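PDB 1I36: conserved hypothetical protein MTH1747 from Methanothermobacter thermautotrophicus, which is of unknown function but binds NADP and resembles 3-hydroxyacid dehydrogenases in structure, so it is probably an NADP-dependent oxidoreductase. Local coordinates for residues L1-Q13 and R18-L30. The protein carries 1 engineered substitution. Numbering follows the deposited sequence.
Engineered in segment 1-13: Leu1 (natural residue Met). With NAP (NADP nicotinamide-adenine-dinucleotide phosphate), chain C.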
loop_
_atom_site.group_PDB
_atom_site.type_symbol
_atom_site.label_atom_id
_atom_site.label_comp_id
_atom_site.label_asym_id
_atom_site.label_seq_id
_atom_site.Cartn_x
_atom_site.Cartn_y
_atom_site.Cartn_z
ATOM N N LEU A 1 23.744 6.496 35.443
ATOM C CA LEU A 1 25.161 6.877 35.697
ATOM C C LEU A 1 25.373 8.189 34.959
ATOM O O LEU A 1 24.814 9.215 35.351
ATOM C CB LEU A 1 26.104 5.769 35.173
ATOM C CG LEU A 1 27.509 5.567 35.790
ATOM C CD1 LEU A 1 28.597 6.306 35.028
ATOM C CD2 LEU A 1 27.489 5.974 37.262
ATOM N N ARG A 2 26.142 8.142 33.874
ATOM C CA ARG A 2 26.395 9.306 33.038
ATOM C C ARG A 2 26.122 8.940 31.573
ATOM O O ARG A 2 26.551 7.884 31.106
ATOM C CB ARG A 2 27.862 9.758 33.145
ATOM C CG ARG A 2 28.296 10.272 34.524
ATOM C CD ARG A 2 29.473 11.229 34.419
ATOM N NE ARG A 2 30.636 10.636 33.762
ATOM C CZ ARG A 2 31.575 11.339 33.127
ATOM N NH1 ARG A 2 31.490 12.664 33.057
ATOM N NH2 ARG A 2 32.606 10.721 32.575
ATOM N N VAL A 3 25.369 9.777 30.871
ATOM C CA VAL A 3 25.119 9.551 29.445
ATOM C C VAL A 3 25.762 10.726 28.688
ATOM O O VAL A 3 25.443 11.892 28.930
ATOM C CB VAL A 3 23.598 9.457 29.102
ATOM C CG1 VAL A 3 23.400 9.377 27.584
ATOM C CG2 VAL A 3 22.984 8.211 29.752
ATOM N N GLY A 4 26.709 10.425 27.807
ATOM C CA GLY A 4 27.343 11.494 27.040
ATOM C C GLY A 4 26.754 11.656 25.648
ATOM O O GLY A 4 26.366 10.681 25.018
ATOM N N PHE A 5 26.672 12.899 25.185
ATOM C CA PHE A 5 26.125 13.197 23.866
ATOM C C PHE A 5 27.161 13.849 22.952
ATOM O O PHE A 5 27.841 14.802 23.342
ATOM C CB PHE A 5 24.919 14.163 23.980
ATOM C CG PHE A 5 23.660 13.513 24.471
ATOM C CD1 PHE A 5 23.472 13.256 25.823
ATOM C CD2 PHE A 5 22.681 13.103 23.571
ATOM C CE1 PHE A 5 22.326 12.592 26.275
ATOM C CE2 PHE A 5 21.527 12.439 24.019
ATOM C CZ PHE A 5 21.352 12.181 25.369
ATOM N N ILE A 6 27.315 13.304 21.752
ATOM C CA ILE A 6 28.184 13.915 20.755
ATOM C C ILE A 6 27.146 14.586 19.862
ATOM O O ILE A 6 26.290 13.912 19.270
ATOM C CB ILE A 6 28.981 12.888 19.966
ATOM C CG1 ILE A 6 29.828 12.033 20.911
ATOM C CG2 ILE A 6 29.897 13.621 18.977
ATOM C CD1 ILE A 6 30.373 10.757 20.223
ATOM N N GLY A 7 27.221 15.911 19.794
ATOM C CA GLY A 7 26.259 16.714 19.072
ATOM C C GLY A 7 25.214 17.105 20.111
ATOM O O GLY A 7 25.043 16.399 21.110
ATOM N N PHE A 8 24.610 18.288 19.988
ATOM C CA PHE A 8 23.578 18.636 20.960
ATOM C C PHE A 8 22.530 19.490 20.314
ATOM O O PHE A 8 22.375 20.674 20.616
ATOM C CB PHE A 8 24.148 19.257 22.249
ATOM C CG PHE A 8 23.275 19.040 23.452
ATOM C CD1 PHE A 8 23.434 17.917 24.246
ATOM C CD2 PHE A 8 22.257 19.933 23.754
ATOM C CE1 PHE A 8 22.576 17.667 25.334
ATOM C CE2 PHE A 8 21.395 19.708 24.830
ATOM C CZ PHE A 8 21.558 18.569 25.618
ATOM N N GLY A 9 21.860 18.864 19.358
ATOM C CA GLY A 9 20.807 19.495 18.596
ATOM C C GLY A 9 19.447 19.094 19.111
ATOM O O GLY A 9 19.301 18.825 20.299
ATOM N N GLU A 10 18.468 19.034 18.215
ATOM C CA GLU A 10 17.099 18.710 18.588
ATOM C C GLU A 10 16.914 17.336 19.223
ATOM O O GLU A 10 16.188 17.204 20.208
ATOM C CB GLU A 10 16.155 18.851 17.390
ATOM C CG GLU A 10 14.722 18.495 17.746
ATOM C CD GLU A 10 13.701 18.952 16.714
ATOM O OE1 GLU A 10 13.922 18.757 15.504
ATOM O OE2 GLU A 10 12.655 19.498 17.127
ATOM N N VAL A 11 17.497 16.308 18.614
ATOM C CA VAL A 11 17.394 14.951 19.170
ATOM C C VAL A 11 18.037 14.864 20.550
ATOM O O VAL A 11 17.396 14.444 21.513
ATOM C CB VAL A 11 18.048 13.936 18.247
ATOM C CG1 VAL A 11 18.146 12.568 18.931
ATOM C CG2 VAL A 11 17.230 13.861 16.968
ATOM N N ALA A 12 19.298 15.278 20.646
ATOM C CA ALA A 12 20.029 15.239 21.909
ATOM C C ALA A 12 19.304 16.013 23.014
ATOM O O ALA A 12 19.210 15.546 24.150
ATOM C CB ALA A 12 21.451 15.813 21.716
ATOM N N GLN A 13 18.811 17.207 22.687
ATOM C CA GLN A 13 18.097 18.017 23.683
ATOM C C GLN A 13 16.892 17.270 24.239
ATOM O O GLN A 13 16.693 17.210 25.441
ATOM C CB GLN A 13 17.619 19.335 23.083
ATOM C CG GLN A 13 16.843 20.229 24.088
ATOM C CD GLN A 13 16.369 21.568 23.494
ATOM O OE1 GLN A 13 16.320 21.743 22.270
ATOM N NE2 GLN A 13 15.972 22.503 24.372
ATOM N N ARG A 18 14.808 14.469 29.012
ATOM C CA ARG A 18 14.027 13.389 29.632
ATOM C C ARG A 18 14.878 12.626 30.643
ATOM O O ARG A 18 14.451 12.369 31.783
ATOM C CB ARG A 18 13.494 12.427 28.564
ATOM C CG ARG A 18 12.768 11.181 29.087
ATOM C CD ARG A 18 11.609 11.542 30.033
ATOM N NE ARG A 18 10.584 12.347 29.375
ATOM C CZ ARG A 18 9.674 11.853 28.535
ATOM N NH1 ARG A 18 9.676 10.555 28.238
ATOM N NH2 ARG A 18 8.701 12.633 28.068
ATOM N N LEU A 19 16.082 12.261 30.227
ATOM C CA LEU A 19 17.010 11.531 31.092
ATOM C C LEU A 19 17.362 12.331 32.357
ATOM O O LEU A 19 17.428 11.787 33.462
ATOM C CB LEU A 19 18.299 11.200 30.313
ATOM C CG LEU A 19 18.175 10.273 29.092
ATOM C CD1 LEU A 19 19.488 10.218 28.349
ATOM C CD2 LEU A 19 17.785 8.857 29.545
ATOM N N ARG A 20 17.634 13.616 32.183
ATOM C CA ARG A 20 17.985 14.476 33.305
ATOM C C ARG A 20 16.850 14.563 34.345
ATOM O O ARG A 20 17.100 14.475 35.541
ATOM C CB ARG A 20 18.353 15.867 32.796
ATOM C CG ARG A 20 19.049 16.711 33.836
ATOM C CD ARG A 20 19.563 18.024 33.263
ATOM N NE ARG A 20 20.373 18.728 34.251
ATOM C CZ ARG A 20 19.879 19.454 35.247
ATOM N NH1 ARG A 20 18.566 19.597 35.394
ATOM N NH2 ARG A 20 20.698 19.961 36.152
ATOM N N SER A 21 15.616 14.679 33.876
ATOM C CA SER A 21 14.449 14.759 34.753
ATOM C C SER A 21 14.278 13.460 35.540
ATOM O O SER A 21 13.624 13.443 36.581
ATOM C CB SER A 21 13.187 15.046 33.933
ATOM O OG SER A 21 12.837 13.939 33.104
ATOM N N ARG A 22 14.896 12.376 35.069
ATOM C CA ARG A 22 14.786 11.098 35.767
ATOM C C ARG A 22 16.021 10.781 36.588
ATOM O O ARG A 22 16.207 9.640 37.021
ATOM C CB ARG A 22 14.454 9.956 34.813
ATOM C CG ARG A 22 13.190 10.173 33.988
ATOM C CD ARG A 22 11.973 10.422 34.862
ATOM N NE ARG A 22 10.815 10.698 34.035
ATOM C CZ ARG A 22 9.993 9.771 33.558
ATOM N NH1 ARG A 22 10.200 8.485 33.833
ATOM N NH2 ARG A 22 8.961 10.130 32.803
ATOM N N GLY A 23 16.867 11.794 36.795
ATOM C CA GLY A 23 18.056 11.635 37.625
ATOM C C GLY A 23 19.371 11.220 36.998
ATOM O O GLY A 23 20.341 10.928 37.703
ATOM N N VAL A 24 19.434 11.209 35.673
ATOM C CA VAL A 24 20.662 10.800 34.994
ATOM C C VAL A 24 21.548 12.010 34.761
ATOM O O VAL A 24 21.064 13.064 34.402
ATOM C CB VAL A 24 20.312 10.135 33.626
ATOM C CG1 VAL A 24 21.569 9.805 32.802
ATOM C CG2 VAL A 24 19.481 8.908 33.872
ATOM N N GLU A 25 22.848 11.883 35.002
ATOM C CA GLU A 25 23.716 13.011 34.717
ATOM C C GLU A 25 24.057 12.950 33.220
ATOM O O GLU A 25 24.569 11.957 32.757
ATOM C CB GLU A 25 25.019 12.941 35.502
ATOM C CG GLU A 25 25.665 14.321 35.522
ATOM C CD GLU A 25 27.164 14.295 35.644
ATOM O OE1 GLU A 25 27.726 13.273 36.104
ATOM O OE2 GLU A 25 27.781 15.324 35.283
ATOM N N VAL A 26 23.695 13.975 32.463
ATOM C CA VAL A 26 23.962 14.008 31.027
ATOM C C VAL A 26 25.104 14.979 30.768
ATOM O O VAL A 26 25.121 16.062 31.349
ATOM C CB VAL A 26 22.688 14.420 30.250
ATOM C CG1 VAL A 26 21.572 13.466 30.594
ATOM C CG2 VAL A 26 22.215 15.789 30.672
ATOM N N VAL A 27 26.064 14.586 29.925
ATOM C CA VAL A 27 27.225 15.445 29.644
ATOM C C VAL A 27 27.502 15.596 28.151
ATOM O O VAL A 27 27.141 14.739 27.358
ATOM C CB VAL A 27 28.549 14.928 30.324
ATOM C CG1 VAL A 27 28.315 14.510 31.776
ATOM C CG2 VAL A 27 29.179 13.816 29.531
ATOM N N THR A 28 28.154 16.689 27.779
ATOM C CA THR A 28 28.481 16.917 26.376
ATOM C C THR A 28 29.622 17.945 26.296
ATOM O O THR A 28 29.853 18.668 27.262
ATOM C CB THR A 28 27.241 17.457 25.603
ATOM O OG1 THR A 28 27.462 17.297 24.206
ATOM C CG2 THR A 28 27.020 18.922 25.889
ATOM N N SER A 29 30.327 17.976 25.162
ATOM C CA SER A 29 31.428 18.906 24.933
ATOM C C SER A 29 30.951 20.004 24.006
ATOM O O SER A 29 30.460 19.721 22.914
ATOM C CB SER A 29 32.598 18.173 24.289
ATOM O OG SER A 29 33.653 19.064 23.998
ATOM N N LEU A 30 31.088 21.259 24.431
ATOM C CA LEU A 30 30.637 22.396 23.613
ATOM C C LEU A 30 31.731 23.105 22.798
ATOM O O LEU A 30 31.448 24.083 22.100
ATOM C CB LEU A 30 29.897 23.415 24.471
ATOM C CG LEU A 30 28.580 22.952 25.104
ATOM C CD1 LEU A 30 28.079 24.037 26.045
ATOM C CD2 LEU A 30 27.541 22.657 24.028
HETATM P PA NAP C . 20.484 19.352 14.688
HETATM O O1A NAP C . 20.908 19.167 13.313
HETATM O O2A NAP C . 19.213 19.459 15.374
HETATM O O5B NAP C . 21.661 18.818 15.746
HETATM C C5B NAP C . 23.022 18.158 15.425
HETATM C C4B NAP C . 23.845 18.986 16.296
HETATM O O4B NAP C . 25.226 18.194 16.002
HETATM C C3B NAP C . 24.506 19.995 16.017
HETATM O O3B NAP C . 23.914 20.446 17.161
HETATM C C2B NAP C . 25.881 20.519 15.884
HETATM O O2B NAP C . 26.575 21.380 16.485
HETATM C C1B NAP C . 26.315 19.189 16.036
HETATM N N9A NAP C . 27.412 18.855 15.105
HETATM C C8A NAP C . 27.701 19.014 13.746
HETATM N N7A NAP C . 28.905 18.575 13.450
HETATM C C5A NAP C . 29.436 18.103 14.635
HETATM C C6A NAP C . 30.695 17.509 14.978
HETATM N N6A NAP C . 31.653 17.310 14.071
HETATM N N1A NAP C . 30.905 17.141 16.300
HETATM C C2A NAP C . 29.941 17.344 17.243
HETATM N N3A NAP C . 28.739 17.901 16.995
HETATM C C4A NAP C . 28.545 18.256 15.654
HETATM O O3 NAP C . 20.064 17.775 14.339
HETATM P PN NAP C . 18.952 16.666 14.989
HETATM O O1N NAP C . 17.587 16.992 14.456
HETATM O O2N NAP C . 19.195 16.769 16.433
HETATM O O5D NAP C . 19.304 15.177 14.584
HETATM C C5D NAP C . 20.549 14.553 14.989
HETATM C C4D NAP C . 20.687 13.240 14.240
HETATM O O4D NAP C . 19.578 12.300 14.377
HETATM C C3D NAP C . 20.858 13.390 12.708
HETATM O O3D NAP C . 21.823 12.479 12.091
HETATM C C2D NAP C . 19.497 13.179 12.133
HETATM O O2D NAP C . 19.513 12.744 10.804
HETATM C C1D NAP C . 18.889 12.168 13.129
HETATM N N1N NAP C . 17.420 12.210 13.216
HETATM C C2N NAP C . 16.770 13.386 13.611
HETATM C C3N NAP C . 15.337 13.316 13.675
HETATM C C7N NAP C . 14.535 14.461 14.075
HETATM O O7N NAP C . 13.294 14.381 14.134
HETATM N N7N NAP C . 15.101 15.651 14.403
HETATM C C4N NAP C . 14.685 12.106 13.351
HETATM C C5N NAP C . 15.338 10.984 12.968
HETATM C C6N NAP C . 16.706 11.034 12.904
HETATM P P2B NAP C . 26.533 22.865 15.736
HETATM O O1X NAP C . 25.186 23.499 15.938
HETATM O O2X NAP C . 27.593 23.515 16.457
HETATM O O3X NAP C . 26.737 22.609 14.326
HETATM O O HOH W 1 30.229 14.604 34.892
HETATM O O HOH W 2 30.276 16.052 22.956
#
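Val3 pairs with Glu25 and Val27 where strand 2-6 lies parallel to strand 25-28. Val3 N donates to Glu25 O (3.0 Å), Val27 N to Val3 O (2.9 Å) and Phe5 N to Val27 O (2.9 Å). Past the last of these, the Thr28 side chain adds a bond: Thr28 OG1, turned opposite the backbone N by a chi1 of -163°, donates to Phe5 O (2.7 Å) from above the carbonyl plane. Water 2 also donates to Phe5 O and accepts from Ser29 N. A valine in place of Thr28 would probably leave Phe5 O with the water but without its hydroxyl donor. On the helix-facing side, Leu19 CD1 meets the Phe5 ring at its edge, 4.0 Å from Phe5 CZ, and also touches Val3 CG1. Val3 CG2 packs on Val24 CG1 (3.7 Å). On the other side, Arg2 and Glu25 run alongside each other, and water 1 links Arg2 NH1 to Glu25 OE2. Asp53 forms a salt bridge with Arg2, and Thr47 a hydrogen bond with Glu25. At the cofactor end, Glu10 N and Val11 N donate to NADP phosphate oxygens O2A and O2N. Gly7 and Gly9 put no side chain in the way of NADP. This is the beta-alpha-beta unit of a Rossmann fold, with its glycine-rich dinucleotide-binding turn.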